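Local coordinates for endoglucanase (PDB 5H4U), which hydrolyses internal beta-1,4-glucosidic linkages in cellulose, lichenan and cereal beta-glucans, releasing mainly short cello-oligosaccharides, at residues P46-I58 with G68-F80. Residues are numbered along the deposited sequence; the frame is centred on the assembly and turned at random.
Sequences PVRTCKANGNTTI and GGSSYVCNDQQPF
The guanidinium of Arg-48 has both sulfurs of the Cys-50/Cys-74 disulfide over one face, about 3.2 Å above its plane and displaced toward the rim, while Thr-57 OG1 and a water sit at its edge. The two segments belong to one long loop between strands 19-27 and 80-82 of this family 45 glycoside hydrolase, a double-psi beta-barrel enzyme, and the disulfide ties that loop to itself, with Val-73 near Asp-29, the inferred nucleophile. Arg-48 NH1 also makes a salt bridge of 3.3 Å to Asp-76 OD2, the carboxylate plane standing nearly perpendicular, at 88°. The Tyr-72 ring has Cys-50 O at its edge and Ala-52 CA 3.6 Å from CD2; Tyr-72 OH is hydrogen-bonded to Ser-154 OG. Beside the disulfide, Cys-50 and Tyr-72 form a single antiparallel hydrogen-bonded bridge. After the type I turn from Lys-51 to Gly-54, Gly-54 O takes Asn-75 N at 2.8 Å. With CG anti to the carbonyl carbon (chi1 -69°), Asn-75 ND2 bridges Asn-53 O and Asn-55 OD1. Replacing Asn-75 with an alanine would probably leave both oxygens without this shared donor and the Asn-55 amide freer to turn. Asn-75 ND2 meets Asn-53 O on an in-plane lone pair, but reaches Asn-55 OD1 at 3.0 Å from 58° above its carbonyl plane.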
ATOM      1  N   PRO A  46      10.921 -11.977   0.017  1.00 14.93           N
ATOM      2  CA  PRO A  46      10.586 -10.554   0.113  1.00 13.14           C
ATOM      3  C   PRO A  46       9.274 -10.314  -0.606  1.00 12.35           C
ATOM      4  O   PRO A  46       8.776 -11.176  -1.329  1.00 13.17           O
ATOM      5  CB  PRO A  46      11.753  -9.856  -0.594  1.00 13.00           C
ATOM      6  CG  PRO A  46      12.848 -10.884  -0.667  1.00 14.22           C
ATOM      7  CD  PRO A  46      12.118 -12.187  -0.813  1.00 15.26           C
ATOM      8  N   VAL A  47       8.705  -9.127  -0.417  1.00 11.63           N
ATOM      9  CA  VAL A  47       7.488  -8.817  -1.151  1.00 11.22           C
ATOM     10  C   VAL A  47       7.787  -8.795  -2.642  1.00 10.79           C
ATOM     11  O   VAL A  47       8.781  -8.213  -3.095  1.00 11.10           O
ATOM     12  CB  VAL A  47       6.885  -7.478  -0.697  1.00 11.13           C
ATOM     13  CG1 VAL A  47       5.606  -7.175  -1.500  1.00 10.67           C
ATOM     14  CG2 VAL A  47       6.602  -7.497   0.769  1.00 10.29           C
ATOM     15  N   ARG A  48       6.887  -9.390  -3.409  1.00 10.57           N
ATOM     16  CA  ARG A  48       7.036  -9.522  -4.853  1.00 10.81           C
ATOM     17  C   ARG A  48       7.017  -8.155  -5.545  1.00 10.70           C
ATOM     18  O   ARG A  48       6.171  -7.306  -5.254  1.00 10.64           O
ATOM     19  CB  ARG A  48       5.890 -10.392  -5.374  1.00 10.78           C
ATOM     20  CG  ARG A  48       5.894 -10.712  -6.830  1.00 10.40           C
ATOM     21  CD  ARG A  48       4.546 -11.257  -7.194  1.00 10.77           C
ATOM     22  NE  ARG A  48       4.419 -11.341  -8.640  1.00 12.27           N
ATOM     23  CZ  ARG A  48       3.478 -10.754  -9.379  1.00 12.37           C
ATOM     24  NH1 ARG A  48       2.517 -10.017  -8.824  1.00 11.68           N
ATOM     25  NH2 ARG A  48       3.514 -10.915 -10.695  1.00 12.17           N
ATOM     26  N   THR A  49       7.966  -7.921  -6.441  1.00 10.53           N
ATOM     27  CA  THR A  49       7.899  -6.753  -7.303  1.00 10.65           C
ATOM     28  C   THR A  49       7.805  -7.178  -8.764  1.00 10.73           C
ATOM     29  O   THR A  49       8.004  -8.336  -9.126  1.00 10.84           O
ATOM     30  CB  THR A  49       9.075  -5.776  -7.084  1.00 10.51           C
ATOM     31  OG1 THR A  49      10.281  -6.490  -6.814  1.00 10.73           O
ATOM     32  CG2 THR A  49       8.759  -4.850  -5.926  1.00 10.40           C
ATOM     33  N   CYS A  50       7.429  -6.234  -9.599  1.00 10.69           N
ATOM     34  CA  CYS A  50       7.082  -6.571 -10.957  1.00 10.93           C
ATOM     35  C   CYS A  50       7.834  -5.692 -11.936  1.00 11.21           C
ATOM     36  O   CYS A  50       8.444  -4.668 -11.585  1.00 11.36           O
ATOM     37  CB  CYS A  50       5.565  -6.443 -11.178  1.00 10.76           C
ATOM     38  SG  CYS A  50       4.600  -7.768 -10.419  1.00 11.12           S
ATOM     39  N   LYS A  51       7.728  -6.090 -13.189  1.00 11.03           N
ATOM     40  CA  LYS A  51       8.218  -5.290 -14.282  1.00 11.39           C
ATOM     41  C   LYS A  51       7.253  -4.134 -14.502  1.00 10.97           C
ATOM     42  O   LYS A  51       6.208  -4.030 -13.856  1.00 10.94           O
ATOM     43  CB  LYS A  51       8.337  -6.144 -15.535  1.00 12.21           C
ATOM     44  CG  LYS A  51       9.459  -7.139 -15.490  1.00 13.24           C
ATOM     45  CD  LYS A  51      10.329  -6.977 -16.728  1.00 15.63           C
ATOM     46  CE  LYS A  51       9.463  -6.818 -18.001  1.00 16.01           C
ATOM     47  NZ  LYS A  51      10.313  -6.720 -19.243  1.00 18.23           N
ATOM     48  N   ALA A  52       7.595  -3.265 -15.445  1.00 11.35           N
ATOM     49  CA  ALA A  52       6.773  -2.091 -15.707  1.00 10.53           C
ATOM     50  C   ALA A  52       5.318  -2.428 -15.942  1.00  9.90           C
ATOM     51  O   ALA A  52       4.441  -1.651 -15.571  1.00 10.45           O
ATOM     52  CB  ALA A  52       7.320  -1.354 -16.924  1.00 10.58           C
ATOM     53  N   ASN A  53       5.029  -3.595 -16.503  1.00 10.21           N
ATOM     54  CA  ASN A  53       3.648  -3.862 -16.869  1.00 10.10           C
ATOM     55  C   ASN A  53       2.763  -4.091 -15.657  1.00 10.70           C
ATOM     56  O   ASN A  53       1.539  -4.087 -15.795  1.00 10.90           O
ATOM     57  CB  ASN A  53       3.582  -5.031 -17.844  1.00 10.17           C
ATOM     58  CG  ASN A  53       4.083  -6.321 -17.255  1.00 11.95           C
ATOM     59  OD1 ASN A  53       4.068  -6.516 -16.027  1.00 12.87           O
ATOM     60  ND2 ASN A  53       4.562  -7.218 -18.120  1.00 11.60           N
ATOM     61  N   GLY A  54       3.350  -4.316 -14.485  1.00 11.08           N
ATOM     62  CA  GLY A  54       2.576  -4.559 -13.293  1.00 10.73           C
ATOM     63  C   GLY A  54       2.172  -5.998 -13.069  1.00 11.02           C
ATOM     64  O   GLY A  54       1.474  -6.266 -12.094  1.00 11.00           O
ATOM     65  N   ASN A  55       2.535  -6.923 -13.961  1.00 10.89           N
ATOM     66  CA  ASN A  55       2.140  -8.316 -13.803  1.00 11.48           C
ATOM     67  C   ASN A  55       3.289  -9.319 -13.742  1.00 12.79           C
ATOM     68  O   ASN A  55       3.227 -10.267 -12.947  1.00 13.24           O
ATOM     69  CB  ASN A  55       1.186  -8.746 -14.932  1.00 13.16           C
ATOM     70  CG  ASN A  55      -0.047  -7.886 -15.030  1.00 12.14           C
ATOM     71  OD1 ASN A  55      -0.744  -7.668 -14.041  1.00 12.76           O
ATOM     72  ND2 ASN A  55      -0.333  -7.398 -16.230  1.00 12.12           N
ATOM     73  N   THR A  56       4.323  -9.193 -14.572  1.00 12.09           N
ATOM     74  CA  THR A  56       5.349 -10.230 -14.634  1.00 12.90           C
ATOM     75  C   THR A  56       6.436  -9.979 -13.587  1.00 13.01           C
ATOM     76  O   THR A  56       6.916  -8.853 -13.431  1.00 12.59           O
ATOM     77  CB  THR A  56       5.950 -10.342 -16.040  1.00 13.92           C
ATOM     78  OG1 THR A  56       6.996  -9.376 -16.217  1.00 14.21           O
ATOM     79  CG2 THR A  56       4.868 -10.136 -17.100  1.00 14.85           C
ATOM     80  N   THR A  57       6.814 -11.036 -12.880  1.00 12.75           N
ATOM     81  CA  THR A  57       7.699 -10.909 -11.736  1.00 12.55           C
ATOM     82  C   THR A  57       9.113 -10.520 -12.155  1.00 12.99           C
ATOM     83  O   THR A  57       9.679 -11.076 -13.097  1.00 14.28           O
ATOM     84  CB  THR A  57       7.754 -12.236 -10.977  1.00 12.65           C
ATOM     85  OG1 THR A  57       6.422 -12.682 -10.688  1.00 12.90           O
ATOM     86  CG2 THR A  57       8.507 -12.061  -9.665  1.00 12.19           C
ATOM     87  N   ILE A  58       9.697  -9.585 -11.429  1.00 12.20           N
ATOM     88  CA  ILE A  58      11.074  -9.185 -11.641  1.00 12.67           C
ATOM     89  C   ILE A  58      11.874  -9.621 -10.417  1.00 13.14           C
ATOM     90  O   ILE A  58      11.311  -9.941  -9.371  1.00 13.10           O
ATOM     91  CB  ILE A  58      11.153  -7.671 -11.921  1.00 12.38           C
ATOM     92  CG1 ILE A  58      12.399  -7.325 -12.734  1.00 12.43           C
ATOM     93  CG2 ILE A  58      10.993  -6.849 -10.637  1.00 11.65           C
ATOM     94  CD1 ILE A  58      12.335  -5.910 -13.303  1.00 11.99           C
ATOM     95  N   GLY A  68      15.812   4.841 -10.808  1.00 13.77           N
ATOM     96  CA  GLY A  68      16.432   4.684 -12.094  1.00 14.00           C
ATOM     97  C   GLY A  68      16.499   3.269 -12.603  1.00 14.02           C
ATOM     98  O   GLY A  68      17.024   3.052 -13.706  1.00 15.79           O
ATOM     99  N   GLY A  69      15.950   2.311 -11.887  1.00 12.64           N
ATOM    100  CA  GLY A  69      15.927   0.932 -12.324  1.00 12.45           C
ATOM    101  C   GLY A  69      14.658   0.587 -13.075  1.00 12.19           C
ATOM    102  O   GLY A  69      14.064   1.415 -13.760  1.00 12.37           O
ATOM    103  N   SER A  70      14.218  -0.652 -12.930  1.00 12.05           N
ATOM    104  CA  SER A  70      13.102  -1.123 -13.734  1.00 11.38           C
ATOM    105  C   SER A  70      12.076  -1.950 -12.958  1.00 10.99           C
ATOM    106  O   SER A  70      11.277  -2.649 -13.580  1.00 11.73           O
ATOM    107  CB  SER A  70      13.666  -1.912 -14.914  1.00 11.36           C
ATOM    108  OG  SER A  70      14.436  -3.000 -14.444  1.00 11.73           O
ATOM    109  N   SER A  71      12.078  -1.908 -11.634  1.00 10.62           N
ATOM    110  CA  SER A  71      11.167  -2.691 -10.808  1.00 10.72           C
ATOM    111  C   SER A  71      10.073  -1.816 -10.200  1.00 10.17           C
ATOM    112  O   SER A  71      10.354  -0.737  -9.675  1.00 10.14           O
ATOM    113  CB  SER A  71      11.953  -3.384  -9.703  1.00 11.02           C
ATOM    114  OG  SER A  71      11.097  -3.871  -8.709  1.00 11.04           O
ATOM    115  N   TYR A  72       8.828  -2.295 -10.230  1.00 10.17           N
ATOM    116  CA  TYR A  72       7.676  -1.508  -9.775  1.00  9.85           C
ATOM    117  C   TYR A  72       6.796  -2.324  -8.839  1.00  9.95           C
ATOM    118  O   TYR A  72       7.003  -3.528  -8.648  1.00 10.23           O
ATOM    119  CB  TYR A  72       6.851  -0.998 -10.964  1.00  9.52           C
ATOM    120  CG  TYR A  72       7.649  -0.071 -11.847  1.00  9.59           C
ATOM    121  CD1 TYR A  72       7.659   1.296 -11.608  1.00  9.67           C
ATOM    122  CD2 TYR A  72       8.431  -0.556 -12.867  1.00  9.62           C
ATOM    123  CE1 TYR A  72       8.394   2.145 -12.378  1.00  9.73           C
ATOM    124  CE2 TYR A  72       9.172   0.280 -13.641  1.00  9.95           C
ATOM    125  CZ  TYR A  72       9.146   1.635 -13.400  1.00  9.93           C
ATOM    126  OH  TYR A  72       9.893   2.485 -14.175  1.00  9.76           O
ATOM    127  N   VAL A  73       5.818  -1.650  -8.225  1.00  9.52           N
ATOM    128  CA  VAL A  73       4.808  -2.360  -7.441  1.00  9.78           C
ATOM    129  C   VAL A  73       3.860  -3.103  -8.379  1.00  9.67           C
ATOM    130  O   VAL A  73       3.545  -2.638  -9.482  1.00  9.58           O
ATOM    131  CB  VAL A  73       4.041  -1.399  -6.508  1.00  9.52           C
ATOM    132  CG1 VAL A  73       3.387  -0.301  -7.290  1.00  8.93           C
ATOM    133  CG2 VAL A  73       2.993  -2.176  -5.681  1.00  8.90           C
ATOM    134  N   CYS A  74       3.376  -4.257  -7.925  1.00 10.08           N
ATOM    135  CA  CYS A  74       2.573  -5.129  -8.775  1.00 10.02           C
ATOM    136  C   CYS A  74       1.105  -4.702  -8.785  1.00 10.21           C
ATOM    137  O   CYS A  74       0.561  -4.258  -7.766  1.00  9.84           O
ATOM    138  CB  CYS A  74       2.702  -6.576  -8.299  1.00 10.22           C
ATOM    139  SG  CYS A  74       4.391  -7.339  -8.428  1.00 11.13           S
ATOM    140  N   ASN A  75       0.457  -4.862  -9.951  1.00 10.33           N
ATOM    141  CA  ASN A  75      -0.965  -4.551 -10.079  1.00 10.02           C
ATOM    142  C   ASN A  75      -1.736  -5.312  -9.017  1.00 10.11           C
ATOM    143  O   ASN A  75      -2.762  -4.843  -8.510  1.00 10.16           O
ATOM    144  CB  ASN A  75      -1.464  -4.934 -11.472  1.00 10.45           C
ATOM    145  CG  ASN A  75      -0.890  -4.058 -12.576  1.00 10.64           C
ATOM    146  OD1 ASN A  75      -0.674  -2.875 -12.381  1.00 10.53           O
ATOM    147  ND2 ASN A  75      -0.646  -4.645 -13.748  1.00 10.74           N
ATOM    148  N   ASP A  76      -1.167  -6.437  -8.609  1.00 10.21           N
ATOM    149  CA  ASP A  76      -1.680  -7.363  -7.625  1.00 10.16           C
ATOM    150  C   ASP A  76      -1.798  -6.749  -6.242  1.00 10.37           C
ATOM    151  O   ASP A  76      -2.531  -7.270  -5.389  1.00 10.00           O
ATOM    152  CB  ASP A  76      -0.621  -8.462  -7.532  1.00 10.75           C
ATOM    153  CG  ASP A  76      -1.186  -9.806  -7.491  1.00 12.01           C
ATOM    154  OD1 ASP A  76      -2.410  -9.878  -7.359  1.00 13.03           O
ATOM    155  OD2 ASP A  76      -0.405 -10.782  -7.593  1.00 12.30           O
ATOM    156  N   GLN A  77      -1.106  -5.647  -5.998  1.00  9.34           N
ATOM    157  CA  GLN A  77      -1.050  -5.081  -4.669  1.00  9.08           C
ATOM    158  C   GLN A  77      -1.969  -3.879  -4.497  1.00  8.86           C
ATOM    159  O   GLN A  77      -1.675  -2.970  -3.718  1.00  8.76           O
ATOM    160  CB  GLN A  77       0.416  -4.804  -4.335  1.00  9.53           C
ATOM    161  CG  GLN A  77       1.049  -6.117  -3.817  1.00  9.22           C
ATOM    162  CD  GLN A  77       2.564  -6.134  -3.816  1.00  9.69           C
ATOM    163  OE1 GLN A  77       3.214  -5.113  -3.612  1.00  9.60           O
ATOM    164  NE2 GLN A  77       3.137  -7.314  -4.046  1.00 10.11           N
ATOM    165  N   GLN A  78      -3.089  -3.879  -5.186  1.00  9.42           N
ATOM    166  CA  GLN A  78      -4.176  -2.927  -5.081  1.00  8.77           C
ATOM    167  C   GLN A  78      -5.145  -3.322  -3.973  1.00  8.49           C
ATOM    168  O   GLN A  78      -5.275  -4.505  -3.645  1.00  8.17           O
ATOM    169  CB  GLN A  78      -4.953  -2.860  -6.372  1.00  9.08           C
ATOM    170  CG  GLN A  78      -4.314  -2.093  -7.446  1.00  9.58           C
ATOM    171  CD  GLN A  78      -5.232  -2.057  -8.623  1.00  9.84           C
ATOM    172  OE1 GLN A  78      -5.445  -3.054  -9.292  1.00  9.68           O
ATOM    173  NE2 GLN A  78      -5.838  -0.921  -8.836  1.00  9.93           N
ATOM    174  N   PRO A  79      -5.863  -2.339  -3.434  1.00  8.49           N
ATOM    175  CA  PRO A  79      -6.852  -2.635  -2.400  1.00  8.28           C
ATOM    176  C   PRO A  79      -8.062  -3.324  -2.996  1.00  8.74           C
ATOM    177  O   PRO A  79      -8.428  -3.109  -4.156  1.00  8.47           O
ATOM    178  CB  PRO A  79      -7.225  -1.254  -1.848  1.00  8.42           C
ATOM    179  CG  PRO A  79      -6.936  -0.302  -2.957  1.00  8.16           C
ATOM    180  CD  PRO A  79      -5.773  -0.894  -3.727  1.00  8.37           C
ATOM    181  N   PHE A  80      -8.697  -4.149  -2.170  1.00  8.85           N
ATOM    182  CA  PHE A  80      -9.861  -4.899  -2.597  1.00  8.80           C
ATOM    183  C   PHE A  80     -10.726  -5.195  -1.386  1.00  8.72           C
ATOM    184  O   PHE A  80     -10.506  -4.670  -0.293  1.00  8.57           O
ATOM    185  CB  PHE A  80      -9.436  -6.168  -3.333  1.00  8.60           C
ATOM    186  CG  PHE A  80      -8.599  -7.101  -2.516  1.00  8.69           C
ATOM    187  CD1 PHE A  80      -7.231  -6.910  -2.407  1.00  8.85           C
ATOM    188  CD2 PHE A  80      -9.160  -8.216  -1.927  1.00  8.94           C
ATOM    189  CE1 PHE A  80      -6.443  -7.780  -1.683  1.00  8.94           C
ATOM    190  CE2 PHE A  80      -8.378  -9.101  -1.210  1.00  9.57           C
ATOM    191  CZ  PHE A  80      -7.018  -8.881  -1.088  1.00  9.94           C
TER
HETATM  192  O   HOH W   1       5.320  -4.896  -4.954  1.00 10.13           O
HETATM  193  O   HOH W   2       2.150  -9.252  -6.169  1.00 11.13           O
HETATM  194  O   HOH W   3      12.918  -5.546  -7.486  1.00 11.22           O
HETATM  195  O   HOH W   4      10.461  -3.073 -16.185  1.00 12.28           O